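Local coordinates for hypothetical protein, similar to alpha-acetolactate decarboxylase (PDB 1XV2) that probably catalyses the zinc-dependent decarboxylation of alpha-acetolactate to acetoin, at residues Tyr9-Leu14 against His211-Asn216; Leu17-Leu22 against Ala222-Lys227; Gly24-Asn29 against Glu72-Ala77; Asn29-His34 against Ala77-Phe82; Val126-Ala131 against Arg145-Lys150. One frame throughout, in Å; residues are numbered along the deposited sequence.

Overall arrangement
Interactions 1, 3 and 4 form one connected group. His11 of interaction 1 reaches Thr25 of interaction 3 through a bond between NE2 and OG1 of 2.6 Å, while strand 7-11 is paired with strand 77-80 of interaction 4; interactions 3 and 4 share helix 28-32, with centres about 10 Å apart. Interaction 2 follows interaction 1 along the chain, touches interaction 3 through Leu17 and Pro75, and like interaction 1 meets the second subunit. Interaction 5 stands apart in the large antiparallel sheet, its centre about 24 Å from that of interaction 4. There the side chain of Arg127 comes within about 4 Å of the zinc ion bound by His176, His178 and His189.

Interaction 1 of 5, residues Tyr9-Leu14 against His211-Asn216; sequences YQHGTL and HFPVNN
His11 and His211 form a parallel beta bridge in which His211 N donates to Gln10 O at 2.8 Å and Gly12 N to His211 O at 2.9 Å, both bonds nearly straight. With CG anti to the backbone N in each histidine, the two imidazoles leave the same face of the sheet side by side. They meet rim to rim, planes 31° apart, and ND1 of His11 and ND1 of His211 are hydrogen-bonded at 3.0 Å with either able to be the donor, a role imidazole suits because its nitrogen can give or take. The bridge ties strand 7-11 to strand 207-211, one of the two outermost strands of the seven-stranded mixed sheet within this chain; at His211 the ladder continues antiparallel into the second subunit, where Glu206 of that subunit binds His211 NE2. Thr25 holds His11 NE2. Tyr9 lies alongside His211, its OH 3.2 Å from His211 CB. Gly12, at a phi of 76°, turns the chain out of the strand, and across the contact Pro213 CB lies 4.2 Å from CE1 of His11.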
# COMPACT_ATOMS: atom_id res chain seq x y z
N TYR A 9 -9.46 5.20 -1.63
CA TYR A 9 -8.63 5.59 -2.76
C TYR A 9 -7.55 6.58 -2.34
O TYR A 9 -7.83 7.57 -1.67
CB TYR A 9 -9.49 6.23 -3.85
CG TYR A 9 -8.71 6.64 -5.08
CD1 TYR A 9 -8.42 5.72 -6.09
CD2 TYR A 9 -8.27 7.96 -5.25
CE1 TYR A 9 -7.73 6.10 -7.24
CE2 TYR A 9 -7.58 8.35 -6.39
CZ TYR A 9 -7.31 7.42 -7.39
OH TYR A 9 -6.65 7.80 -8.53
N GLN A 10 -6.32 6.32 -2.76
CA GLN A 10 -5.23 7.23 -2.43
C GLN A 10 -4.39 7.54 -3.66
O GLN A 10 -4.00 6.64 -4.41
CB GLN A 10 -4.35 6.64 -1.32
CG GLN A 10 -3.27 7.59 -0.83
CD GLN A 10 -2.65 7.17 0.50
OE1 GLN A 10 -3.19 7.45 1.57
NE2 GLN A 10 -1.51 6.49 0.44
N HIS A 11 -4.15 8.82 -3.88
CA HIS A 11 -3.33 9.26 -5.00
C HIS A 11 -2.01 9.73 -4.40
O HIS A 11 -1.98 10.68 -3.62
CB HIS A 11 -3.99 10.42 -5.75
CG HIS A 11 -3.12 11.00 -6.82
ND1 HIS A 11 -2.90 10.38 -8.03
CD2 HIS A 11 -2.36 12.12 -6.84
CE1 HIS A 11 -2.04 11.09 -8.74
NE2 HIS A 11 -1.70 12.15 -8.04
N GLY A 12 -0.93 9.06 -4.76
CA GLY A 12 0.37 9.42 -4.21
C GLY A 12 0.43 8.89 -2.80
O GLY A 12 -0.51 8.24 -2.34
N THR A 13 1.53 9.17 -2.10
CA THR A 13 1.68 8.68 -0.73
C THR A 13 2.23 9.77 0.20
O THR A 13 2.78 10.77 -0.26
CB THR A 13 2.63 7.47 -0.68
OG1 THR A 13 3.93 7.86 -1.14
CG2 THR A 13 2.12 6.35 -1.56
N LEU A 14 2.09 9.56 1.50
CA LEU A 14 2.57 10.53 2.47
C LEU A 14 4.10 10.55 2.52
O LEU A 14 4.70 11.62 2.61
CB LEU A 14 2.02 10.20 3.86
CG LEU A 14 2.47 11.13 4.99
CD1 LEU A 14 2.10 12.56 4.66
CD2 LEU A 14 1.84 10.69 6.30
N HIS A 211 -3.00 4.82 -6.22
CA HIS A 211 -2.74 5.30 -7.57
C HIS A 211 -1.44 6.09 -7.62
O HIS A 211 -1.15 6.87 -6.72
CB HIS A 211 -3.91 6.16 -8.05
CG HIS A 211 -3.76 6.67 -9.45
ND1 HIS A 211 -3.50 8.00 -9.73
CD2 HIS A 211 -3.85 6.04 -10.64
CE1 HIS A 211 -3.42 8.16 -11.04
NE2 HIS A 211 -3.63 6.99 -11.62
N PHE A 212 -0.67 5.87 -8.68
CA PHE A 212 0.62 6.52 -8.87
C PHE A 212 0.62 7.41 -10.12
O PHE A 212 0.03 7.06 -11.13
CB PHE A 212 1.72 5.46 -9.03
CG PHE A 212 1.89 4.56 -7.83
CD1 PHE A 212 2.92 4.79 -6.92
CD2 PHE A 212 1.04 3.48 -7.63
CE1 PHE A 212 3.10 3.95 -5.82
CE2 PHE A 212 1.21 2.63 -6.53
CZ PHE A 212 2.24 2.87 -5.62
N PRO A 213 1.31 8.56 -10.06
CA PRO A 213 1.38 9.48 -11.20
C PRO A 213 2.41 9.02 -12.23
O PRO A 213 3.49 9.61 -12.35
CB PRO A 213 1.76 10.80 -10.54
CG PRO A 213 2.65 10.36 -9.41
CD PRO A 213 1.89 9.17 -8.85
N VAL A 214 2.08 7.97 -12.97
CA VAL A 214 2.98 7.42 -13.97
C VAL A 214 3.32 8.36 -15.11
O VAL A 214 4.28 8.13 -15.86
CB VAL A 214 2.41 6.11 -14.56
CG1 VAL A 214 2.25 5.08 -13.45
CG2 VAL A 214 1.07 6.38 -15.22
N ASN A 215 2.55 9.44 -15.26
CA ASN A 215 2.78 10.41 -16.32
C ASN A 215 3.62 11.60 -15.88
O ASN A 215 3.97 12.45 -16.70
CB ASN A 215 1.46 10.92 -16.86
CG ASN A 215 0.63 9.83 -17.47
OD1 ASN A 215 1.09 9.12 -18.37
ND2 ASN A 215 -0.59 9.67 -16.98
N ASN A 216 3.93 11.65 -14.59
CA ASN A 216 4.73 12.75 -14.05
C ASN A 216 6.21 12.40 -14.12
O ASN A 216 6.67 11.47 -13.46
CB ASN A 216 4.30 13.04 -12.61
CG ASN A 216 5.08 14.18 -11.99
OD1 ASN A 216 6.11 13.98 -11.36
ND2 ASN A 216 4.58 15.41 -12.18

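Interaction 2 of 5, residues Leu17-Leu22 against Ala222-Lys227; sequences LMAGLL and AKIDYK
Ala19 and Leu21 flank Gly20, the positive-phi glycine of the Schellman motif that ends helix 14-18, and both send their side chains toward the loop 222-227, which links helix 217-221 to helix 229-236. Gly20, with no side chain to crowd the preceding carbonyl, suits the phi of 114°. The tight part lies at Ala19, a residue small enough to let Ile224 approach; CB of Ala19 meets CG2 of Ile224 at 3.4 Å, closer than usual for two carbons. Packing eases at Leu21, where CD2 alone does the touching, 4.1 Å from Ala222 CB and equally far from Ile224 CD1, the leucine and isoleucine crossing at about a right angle. No hydrogen bond joins the two segments. Toward solvent lie Lys223, Asp225 and Lys227, charged residues suited to an exposed loop, with a weak bond from Lys227 N to Asp225 OD1. Asn110 of the second subunit takes the carbonyl of Ala222. Inside the loop, Ile224 CG2 sits 3.3 Å above one face of the Tyr226 ring, offset toward its rim.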
# COMPACT_ATOMS: atom_id res chain seq x y z
N LEU A 17 5.50 12.44 -0.42
CA LEU A 17 5.20 13.86 -0.31
C LEU A 17 6.25 14.43 0.65
O LEU A 17 6.89 15.43 0.35
CB LEU A 17 3.80 14.08 0.27
CG LEU A 17 3.27 15.52 0.24
CD1 LEU A 17 2.84 15.86 -1.18
CD2 LEU A 17 2.10 15.68 1.20
N MSE A 18 6.42 13.77 1.79
CA MSE A 18 7.39 14.19 2.81
C MSE A 18 8.80 14.29 2.22
O MSE A 18 9.61 15.11 2.65
CB MSE A 18 7.42 13.19 3.97
CG MSE A 18 6.16 13.13 4.81
SE MSE A 18 5.81 14.74 5.82
CE MSE A 18 7.17 14.58 7.16
N ALA A 19 9.07 13.46 1.22
CA ALA A 19 10.37 13.43 0.57
C ALA A 19 10.65 14.67 -0.28
O ALA A 19 11.79 14.89 -0.69
CB ALA A 19 10.49 12.18 -0.29
N GLY A 20 9.62 15.46 -0.55
CA GLY A 20 9.84 16.67 -1.34
C GLY A 20 9.19 16.72 -2.71
O GLY A 20 9.38 17.70 -3.43
N LEU A 21 8.45 15.69 -3.08
CA LEU A 21 7.78 15.68 -4.38
C LEU A 21 6.41 16.32 -4.22
O LEU A 21 5.41 15.64 -4.01
CB LEU A 21 7.67 14.25 -4.92
CG LEU A 21 8.98 13.66 -5.43
CD1 LEU A 21 9.95 13.46 -4.28
CD2 LEU A 21 8.71 12.33 -6.12
N LEU A 22 6.38 17.64 -4.33
CA LEU A 22 5.15 18.39 -4.15
C LEU A 22 4.40 18.80 -5.42
O LEU A 22 3.42 19.53 -5.35
CB LEU A 22 5.45 19.63 -3.31
CG LEU A 22 6.37 19.38 -2.11
CD1 LEU A 22 6.51 20.65 -1.29
CD2 LEU A 22 5.82 18.24 -1.25
N ALA A 222 12.72 10.54 -10.28
CA ALA A 222 13.27 10.87 -8.98
C ALA A 222 13.90 9.74 -8.18
O ALA A 222 13.43 8.60 -8.20
CB ALA A 222 12.20 11.55 -8.13
N LYS A 223 14.99 10.07 -7.50
CA LYS A 223 15.68 9.13 -6.62
C LYS A 223 15.20 9.60 -5.25
O LYS A 223 15.78 10.51 -4.66
CB LYS A 223 17.20 9.29 -6.74
CG LYS A 223 17.98 8.33 -5.85
CD LYS A 223 19.47 8.40 -6.13
CE LYS A 223 20.25 7.45 -5.22
NZ LYS A 223 20.10 7.82 -3.78
N ILE A 224 14.13 8.99 -4.77
CA ILE A 224 13.52 9.37 -3.51
C ILE A 224 14.27 8.91 -2.26
O ILE A 224 14.53 7.73 -2.08
CB ILE A 224 12.06 8.86 -3.44
CG1 ILE A 224 11.34 9.19 -4.76
CG2 ILE A 224 11.33 9.52 -2.28
CD1 ILE A 224 9.93 8.64 -4.86
N ASP A 225 14.61 9.87 -1.40
CA ASP A 225 15.31 9.57 -0.15
C ASP A 225 14.29 9.56 0.98
O ASP A 225 13.71 10.59 1.32
CB ASP A 225 16.39 10.62 0.13
CG ASP A 225 17.02 10.45 1.50
OD1 ASP A 225 17.42 9.31 1.84
OD2 ASP A 225 17.13 11.45 2.24
N TYR A 226 14.08 8.39 1.57
CA TYR A 226 13.12 8.24 2.66
C TYR A 226 13.78 8.25 4.03
O TYR A 226 13.14 7.96 5.04
CB TYR A 226 12.33 6.95 2.46
CG TYR A 226 11.40 6.98 1.26
CD1 TYR A 226 10.26 7.78 1.26
CD2 TYR A 226 11.68 6.22 0.13
CE1 TYR A 226 9.40 7.80 0.15
CE2 TYR A 226 10.83 6.24 -0.98
CZ TYR A 226 9.70 7.03 -0.96
OH TYR A 226 8.87 7.05 -2.06
N LYS A 227 15.06 8.59 4.06
CA LYS A 227 15.82 8.65 5.30
C LYS A 227 15.08 9.52 6.31
O LYS A 227 14.75 10.68 6.03
CB LYS A 227 17.21 9.22 5.03
CG LYS A 227 18.15 9.23 6.22
CD LYS A 227 19.54 9.71 5.81
CE LYS A 227 20.49 9.78 7.00
NZ LYS A 227 20.06 10.80 8.01

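Interaction 3 of 5, residues Gly24-Asn29 against Glu72-Ala77; sequences GTATIN and EKVPYA
Ile28 has CG1 anti to its carbonyl carbon (chi1 -76°), and Val74 carries CG1 in the same relation to its own carbonyl carbon (chi1 -57°); the two branches bring CD1 of Ile28 and CG1 of Val74 to 3.7 Å, with the side chains crossing at about a right angle. CG2 of Val74 turns to the other neighbour, 3.8 Å from CB of Ala26 on the same face of the little sheet, where a bare methyl leaves room for the branched valine. On the face of Thr27 and Lys73, the lysine passes Gly24, which has no side chain to bar it; Lys73 CB rests 3.6 Å from the glycine CA and the aliphatic chain runs on past the Gly24 carbonyl. The backbones are bound antiparallel. Val74 N donates to Ala26 O at 2.6 Å, and Ile28 N, at the first turn of helix 28-32, donates to Glu72 O. One acceptor is doubly gripped: Val74 O takes Ala26 N in its carbonyl plane and Thr25 N from above that plane, at 2.9 Å. The hydroxyl of Thr25 has its main partner in His11, and a water lies 2.7 Å from Thr25 OG1 and donates to Pro75 O. Two successive residues, Thr25 and Ala26, thus face the single Val74, the signature of a classic beta bulge, here in a two-stranded antiparallel ribbon whose strand 26-27 runs straight into helix 28-32.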
# COMPACT_ATOMS: atom_id res chain seq x y z
N GLY A 24 1.83 18.96 -8.37
CA GLY A 24 0.45 18.52 -8.47
C GLY A 24 0.41 17.48 -9.58
O GLY A 24 0.84 17.75 -10.69
N THR A 25 -0.11 16.29 -9.28
CA THR A 25 -0.14 15.23 -10.28
C THR A 25 -1.53 14.69 -10.59
O THR A 25 -1.70 13.84 -11.46
CB THR A 25 0.75 14.06 -9.85
OG1 THR A 25 0.34 13.61 -8.55
CG2 THR A 25 2.20 14.51 -9.79
N ALA A 26 -2.52 15.17 -9.85
CA ALA A 26 -3.91 14.76 -10.06
C ALA A 26 -4.80 15.99 -9.86
O ALA A 26 -4.45 16.92 -9.13
CB ALA A 26 -4.29 13.66 -9.08
N THR A 27 -5.95 15.97 -10.51
CA THR A 27 -6.89 17.08 -10.45
C THR A 27 -7.95 16.86 -9.37
O THR A 27 -8.30 15.72 -9.06
CB THR A 27 -7.56 17.25 -11.83
OG1 THR A 27 -7.01 18.39 -12.50
CG2 THR A 27 -9.06 17.38 -11.70
N ILE A 28 -8.46 17.95 -8.79
CA ILE A 28 -9.50 17.85 -7.77
C ILE A 28 -10.69 17.07 -8.35
O ILE A 28 -11.22 16.17 -7.70
CB ILE A 28 -10.00 19.24 -7.32
CG1 ILE A 28 -8.97 19.89 -6.40
CG2 ILE A 28 -11.35 19.11 -6.62
CD1 ILE A 28 -8.79 19.18 -5.07
N ASN A 29 -11.09 17.44 -9.56
CA ASN A 29 -12.20 16.78 -10.25
C ASN A 29 -11.95 15.29 -10.41
O ASN A 29 -12.86 14.48 -10.27
CB ASN A 29 -12.43 17.42 -11.63
CG ASN A 29 -13.07 18.79 -11.54
OD1 ASN A 29 -13.11 19.53 -12.53
ND2 ASN A 29 -13.59 19.14 -10.37
N GLU A 72 -7.71 22.45 -9.93
CA GLU A 72 -6.49 22.55 -9.14
C GLU A 72 -5.85 21.17 -9.06
O GLU A 72 -6.55 20.16 -9.06
CB GLU A 72 -6.78 23.06 -7.73
CG GLU A 72 -7.38 24.46 -7.68
CD GLU A 72 -8.89 24.47 -7.84
OE1 GLU A 72 -9.46 23.43 -8.22
OE2 GLU A 72 -9.50 25.53 -7.59
N LYS A 73 -4.52 21.12 -9.00
CA LYS A 73 -3.82 19.85 -8.93
C LYS A 73 -3.40 19.50 -7.50
O LYS A 73 -3.19 20.39 -6.67
CB LYS A 73 -2.59 19.88 -9.85
CG LYS A 73 -2.94 19.89 -11.33
CD LYS A 73 -1.70 19.87 -12.22
CE LYS A 73 -0.90 21.16 -12.11
NZ LYS A 73 0.26 21.19 -13.05
N VAL A 74 -3.28 18.21 -7.21
CA VAL A 74 -2.88 17.73 -5.89
C VAL A 74 -1.74 16.72 -6.00
O VAL A 74 -1.70 15.91 -6.92
CB VAL A 74 -4.07 17.06 -5.16
CG1 VAL A 74 -5.23 18.04 -5.05
CG2 VAL A 74 -4.51 15.81 -5.90
N PRO A 75 -0.79 16.77 -5.05
CA PRO A 75 0.35 15.85 -5.04
C PRO A 75 0.09 14.61 -4.18
O PRO A 75 0.76 13.59 -4.33
CB PRO A 75 1.46 16.71 -4.47
CG PRO A 75 0.73 17.48 -3.42
CD PRO A 75 -0.56 17.88 -4.12
N TYR A 76 -0.89 14.73 -3.28
CA TYR A 76 -1.27 13.65 -2.38
C TYR A 76 -2.70 13.82 -1.89
O TYR A 76 -3.07 14.87 -1.37
CB TYR A 76 -0.32 13.61 -1.17
CG TYR A 76 -0.67 12.54 -0.16
CD1 TYR A 76 -0.95 11.23 -0.56
CD2 TYR A 76 -0.72 12.82 1.21
CE1 TYR A 76 -1.27 10.24 0.36
CE2 TYR A 76 -1.03 11.84 2.14
CZ TYR A 76 -1.30 10.55 1.71
OH TYR A 76 -1.62 9.57 2.63
N ALA A 77 -3.51 12.78 -2.04
CA ALA A 77 -4.90 12.83 -1.62
C ALA A 77 -5.46 11.47 -1.24
O ALA A 77 -5.05 10.45 -1.79
CB ALA A 77 -5.75 13.43 -2.75
O HOH W 1 2.13 12.98 -6.69

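Interaction 4 of 5, residues Asn29-His34 against Ala77-Phe82; sequences NELLEH and ASITNF
Ile79 meets Leu31, Leu32 and His34 from strand 77-80, its CB directed toward the helical segment. From CB the side chain forks. The CG2 branch, set between the backbone N and the carbonyl carbon, pushes in between Leu31 and His34: it is 3.9 Å from Leu31 CD1 and 3.8 Å from His34 CB. The other branch leaves with CG1 anti to the backbone N (chi1 -157°) and stays extended, which carries CD1 to the helix backbone, 3.6 Å from the carbonyl O of Leu31, and to the tip of Leu32, 4.2 Å from its CD2. A branched, wholly apolar residue fits here because its two arms reach different neighbours, CG2 the side chains of Leu31 and His34, CD1 the Leu31 carbonyl and Leu32. Ala77, two residues earlier on the same face of the strand, is small enough for Leu31 to come down on it, with CD1 3.6 Å from the alanine CB. His34 is held by its own segment: ND1 donates in the ring plane to Glu30 O at 3.3 Å, while Glu33 N reaches that oxygen from the opposite face of the carbonyl. The imidazole also stacks on Tyr9. Helix 28-32 therefore packs on strand 77-80, which runs between strands 37-42 and 7-11 in the mixed sheet, and Phe51 of strand 48-52 touches Leu31, Leu32 and Ile79 alike.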
# COMPACT_ATOMS: atom_id res chain seq x y z
N ASN A 29 -11.09 17.44 -9.56
CA ASN A 29 -12.20 16.78 -10.25
C ASN A 29 -11.95 15.29 -10.41
O ASN A 29 -12.86 14.48 -10.27
CB ASN A 29 -12.43 17.42 -11.63
CG ASN A 29 -13.07 18.79 -11.54
OD1 ASN A 29 -13.11 19.53 -12.53
ND2 ASN A 29 -13.59 19.14 -10.37
N GLU A 30 -10.71 14.92 -10.73
CA GLU A 30 -10.36 13.52 -10.91
C GLU A 30 -10.50 12.76 -9.58
O GLU A 30 -10.93 11.61 -9.56
CB GLU A 30 -8.94 13.38 -11.45
CG GLU A 30 -8.70 14.18 -12.73
CD GLU A 30 -7.30 14.01 -13.29
OE1 GLU A 30 -6.33 14.07 -12.51
OE2 GLU A 30 -7.18 13.83 -14.52
N LEU A 31 -10.13 13.41 -8.49
CA LEU A 31 -10.23 12.79 -7.17
C LEU A 31 -11.69 12.58 -6.78
O LEU A 31 -12.06 11.53 -6.25
CB LEU A 31 -9.53 13.67 -6.12
CG LEU A 31 -8.14 13.20 -5.68
CD1 LEU A 31 -8.27 11.92 -4.86
CD2 LEU A 31 -7.25 12.96 -6.89
N LEU A 32 -12.52 13.58 -7.04
CA LEU A 32 -13.93 13.51 -6.72
C LEU A 32 -14.62 12.35 -7.42
O LEU A 32 -15.68 11.89 -6.99
CB LEU A 32 -14.62 14.83 -7.06
CG LEU A 32 -14.39 15.95 -6.05
CD1 LEU A 32 -15.07 17.23 -6.51
CD2 LEU A 32 -14.94 15.52 -4.69
N GLU A 33 -14.02 11.87 -8.51
CA GLU A 33 -14.59 10.74 -9.24
C GLU A 33 -14.52 9.49 -8.37
O GLU A 33 -15.31 8.55 -8.55
CB GLU A 33 -13.84 10.51 -10.55
CG GLU A 33 -14.11 11.53 -11.65
CD GLU A 33 -15.58 11.60 -12.05
OE1 GLU A 33 -16.38 12.22 -11.31
OE2 GLU A 33 -15.94 11.02 -13.10
N HIS A 34 -13.58 9.47 -7.43
CA HIS A 34 -13.41 8.32 -6.55
C HIS A 34 -14.02 8.48 -5.16
O HIS A 34 -14.00 7.53 -4.37
CB HIS A 34 -11.92 7.99 -6.39
CG HIS A 34 -11.25 7.56 -7.67
ND1 HIS A 34 -10.77 8.46 -8.59
CD2 HIS A 34 -10.99 6.33 -8.17
CE1 HIS A 34 -10.23 7.80 -9.60
NE2 HIS A 34 -10.35 6.51 -9.37
N ALA A 77 -3.51 12.78 -2.04
CA ALA A 77 -4.90 12.83 -1.62
C ALA A 77 -5.46 11.47 -1.24
O ALA A 77 -5.05 10.45 -1.79
CB ALA A 77 -5.75 13.43 -2.75
N SER A 78 -6.40 11.46 -0.30
CA SER A 78 -7.06 10.24 0.15
C SER A 78 -8.56 10.55 0.10
O SER A 78 -9.00 11.57 0.63
CB SER A 78 -6.65 9.90 1.58
OG SER A 78 -5.25 9.69 1.67
N ILE A 79 -9.33 9.67 -0.53
CA ILE A 79 -10.77 9.91 -0.64
C ILE A 79 -11.59 8.62 -0.68
O ILE A 79 -11.07 7.55 -0.97
CB ILE A 79 -11.08 10.74 -1.90
CG1 ILE A 79 -12.42 11.46 -1.75
CG2 ILE A 79 -11.12 9.83 -3.13
CD1 ILE A 79 -12.70 12.48 -2.85
N THR A 80 -12.88 8.74 -0.37
CA THR A 80 -13.75 7.57 -0.37
C THR A 80 -15.21 7.94 -0.53
O THR A 80 -15.61 9.08 -0.28
CB THR A 80 -13.61 6.78 0.94
OG1 THR A 80 -14.35 5.56 0.85
CG2 THR A 80 -14.15 7.60 2.11
N ASN A 81 -16.00 6.98 -0.99
CA ASN A 81 -17.44 7.15 -1.12
C ASN A 81 -17.90 6.71 0.25
O ASN A 81 -18.15 5.53 0.49
CB ASN A 81 -18.02 6.22 -2.19
CG ASN A 81 -17.61 6.61 -3.59
OD1 ASN A 81 -17.82 7.75 -4.01
ND2 ASN A 81 -17.03 5.66 -4.32
N PHE A 82 -17.99 7.67 1.17
CA PHE A 82 -18.36 7.38 2.55
C PHE A 82 -19.71 6.71 2.76
O PHE A 82 -20.76 7.26 2.46
CB PHE A 82 -18.31 8.66 3.39
CG PHE A 82 -18.27 8.40 4.87
CD1 PHE A 82 -17.22 7.69 5.42
CD2 PHE A 82 -19.29 8.85 5.70
CE1 PHE A 82 -17.18 7.42 6.79
CE2 PHE A 82 -19.26 8.60 7.07
CZ PHE A 82 -18.20 7.88 7.62

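Interaction 5 of 5, residues Val126-Ala131 against Arg145-Lys150; sequences VRMMPA and RQPEEK
This is an antiparallel strand pairing that runs out into a loop contact, joining the end of strand 120-127 to the start of strand 148-151 in the large antiparallel sheet that also supplies the zinc ligands. Val126 and Glu149 form the hydrogen-bonded pair, with Val126 N to Glu149 O at 3.1 Å and Glu149 N to Val126 O at 3.0 Å; Arg127 opposite Glu148 is the next, non-hydrogen-bonded pair. Beyond it Met128 N still reaches Pro147 O. Arg127 CG lies between the backbone N and the carbonyl carbon (chi1 64°) and the chain bends again at chi2, so that NH1 donates to Gln146 OE1 at 2.7 Å, the guanidinium and amide planes standing 83° apart. An amide serves both ways here, since Gln146 NE2 donates in its own plane to Glu148 OE2, 3.2 Å away. The CE of Met129, a selenomethionine, lies over one face of the Arg127 guanidinium, offset toward its rim. At the loop end Arg145 lays a guanidinium face over Pro130 CG, and its NH2 donates to Ala131 O at 3.1 Å; a water bridges Ala131 O to NH1 of the same arginine. Arg127 also pairs with Glu48, bonds to Ala236 O at the end of helix 229-236, and packs against the zinc ligand His189 on strand 187-195, while helix 140-143 touches Met129 and Pro130.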
# COMPACT_ATOMS: atom_id res chain seq x y z
N VAL A 126 -5.92 23.57 14.56
CA VAL A 126 -5.46 23.10 13.25
C VAL A 126 -4.26 23.88 12.74
O VAL A 126 -3.90 24.93 13.29
CB VAL A 126 -6.56 23.26 12.17
CG1 VAL A 126 -7.84 22.56 12.59
CG2 VAL A 126 -6.83 24.74 11.90
N ARG A 127 -3.65 23.37 11.68
CA ARG A 127 -2.54 24.04 11.04
C ARG A 127 -2.91 24.13 9.57
O ARG A 127 -3.75 23.37 9.08
CB ARG A 127 -1.22 23.26 11.21
CG ARG A 127 -1.16 21.88 10.57
CD ARG A 127 -0.78 21.92 9.08
NE ARG A 127 -0.78 20.58 8.49
CZ ARG A 127 0.15 19.65 8.71
NH1 ARG A 127 1.18 19.91 9.51
NH2 ARG A 127 0.04 18.45 8.15
N MSE A 128 -2.33 25.10 8.88
CA MSE A 128 -2.57 25.27 7.45
C MSE A 128 -1.18 25.21 6.82
O MSE A 128 -0.41 26.17 6.89
CB MSE A 128 -3.23 26.63 7.17
CG MSE A 128 -4.58 26.83 7.85
SE MSE A 128 -4.42 27.59 9.63
CE MSE A 128 -4.40 29.47 9.16
N MSE A 129 -0.86 24.06 6.24
CA MSE A 129 0.45 23.87 5.64
C MSE A 129 0.79 25.00 4.67
O MSE A 129 0.07 25.24 3.70
CB MSE A 129 0.51 22.53 4.90
CG MSE A 129 1.93 22.07 4.56
SE MSE A 129 2.96 21.62 6.13
CE MSE A 129 2.45 19.77 6.30
N PRO A 130 1.90 25.72 4.93
CA PRO A 130 2.31 26.82 4.06
C PRO A 130 2.84 26.27 2.73
O PRO A 130 3.60 25.30 2.71
CB PRO A 130 3.37 27.54 4.88
CG PRO A 130 3.99 26.42 5.65
CD PRO A 130 2.80 25.61 6.10
N ALA A 131 2.44 26.90 1.63
CA ALA A 131 2.86 26.46 0.31
C ALA A 131 4.34 26.67 0.04
O ALA A 131 4.97 27.58 0.59
CB ALA A 131 2.02 27.17 -0.75
N ARG A 145 7.24 25.78 9.95
CA ARG A 145 6.95 27.20 9.85
C ARG A 145 5.46 27.39 9.58
O ARG A 145 5.02 28.47 9.18
CB ARG A 145 7.78 27.85 8.74
CG ARG A 145 7.44 27.37 7.33
CD ARG A 145 8.43 27.93 6.31
NE ARG A 145 8.17 27.46 4.95
CZ ARG A 145 7.26 27.98 4.13
NH1 ARG A 145 6.50 29.00 4.52
NH2 ARG A 145 7.09 27.47 2.91
N GLN A 146 4.70 26.33 9.80
CA GLN A 146 3.26 26.34 9.57
C GLN A 146 2.50 27.22 10.54
O GLN A 146 2.86 27.35 11.71
CB GLN A 146 2.69 24.93 9.70
CG GLN A 146 2.82 24.36 11.11
CD GLN A 146 2.33 22.93 11.23
OE1 GLN A 146 2.44 22.15 10.29
NE2 GLN A 146 1.80 22.58 12.39
N PRO A 147 1.43 27.87 10.05
CA PRO A 147 0.65 28.71 10.95
C PRO A 147 -0.37 27.77 11.61
O PRO A 147 -0.70 26.71 11.05
CB PRO A 147 0.01 29.72 10.00
CG PRO A 147 -0.21 28.91 8.77
CD PRO A 147 1.08 28.13 8.64
N GLU A 148 -0.84 28.14 12.79
CA GLU A 148 -1.81 27.33 13.51
C GLU A 148 -2.89 28.25 14.05
O GLU A 148 -2.60 29.36 14.50
CB GLU A 148 -1.13 26.57 14.65
CG GLU A 148 -0.24 25.40 14.19
CD GLU A 148 0.61 24.81 15.31
OE1 GLU A 148 0.12 24.73 16.46
OE2 GLU A 148 1.77 24.41 15.04
N GLU A 149 -4.14 27.80 13.98
CA GLU A 149 -5.25 28.60 14.46
C GLU A 149 -6.16 27.73 15.33
O GLU A 149 -6.44 26.58 14.99
CB GLU A 149 -6.05 29.16 13.28
CG GLU A 149 -6.53 30.60 13.47
CD GLU A 149 -7.49 31.07 12.39
OE1 GLU A 149 -7.18 30.88 11.19
OE2 GLU A 149 -8.56 31.62 12.73
N LYS A 150 -6.60 28.30 16.44
CA LYS A 150 -7.47 27.59 17.37
C LYS A 150 -8.81 28.29 17.49
O LYS A 150 -8.90 29.51 17.34
CB LYS A 150 -6.81 27.53 18.76
CG LYS A 150 -5.39 26.99 18.76
CD LYS A 150 -4.81 26.98 20.17
CE LYS A 150 -3.34 26.62 20.16
NZ LYS A 150 -2.74 26.75 21.52
O HOH W 2 4.64 29.79 2.23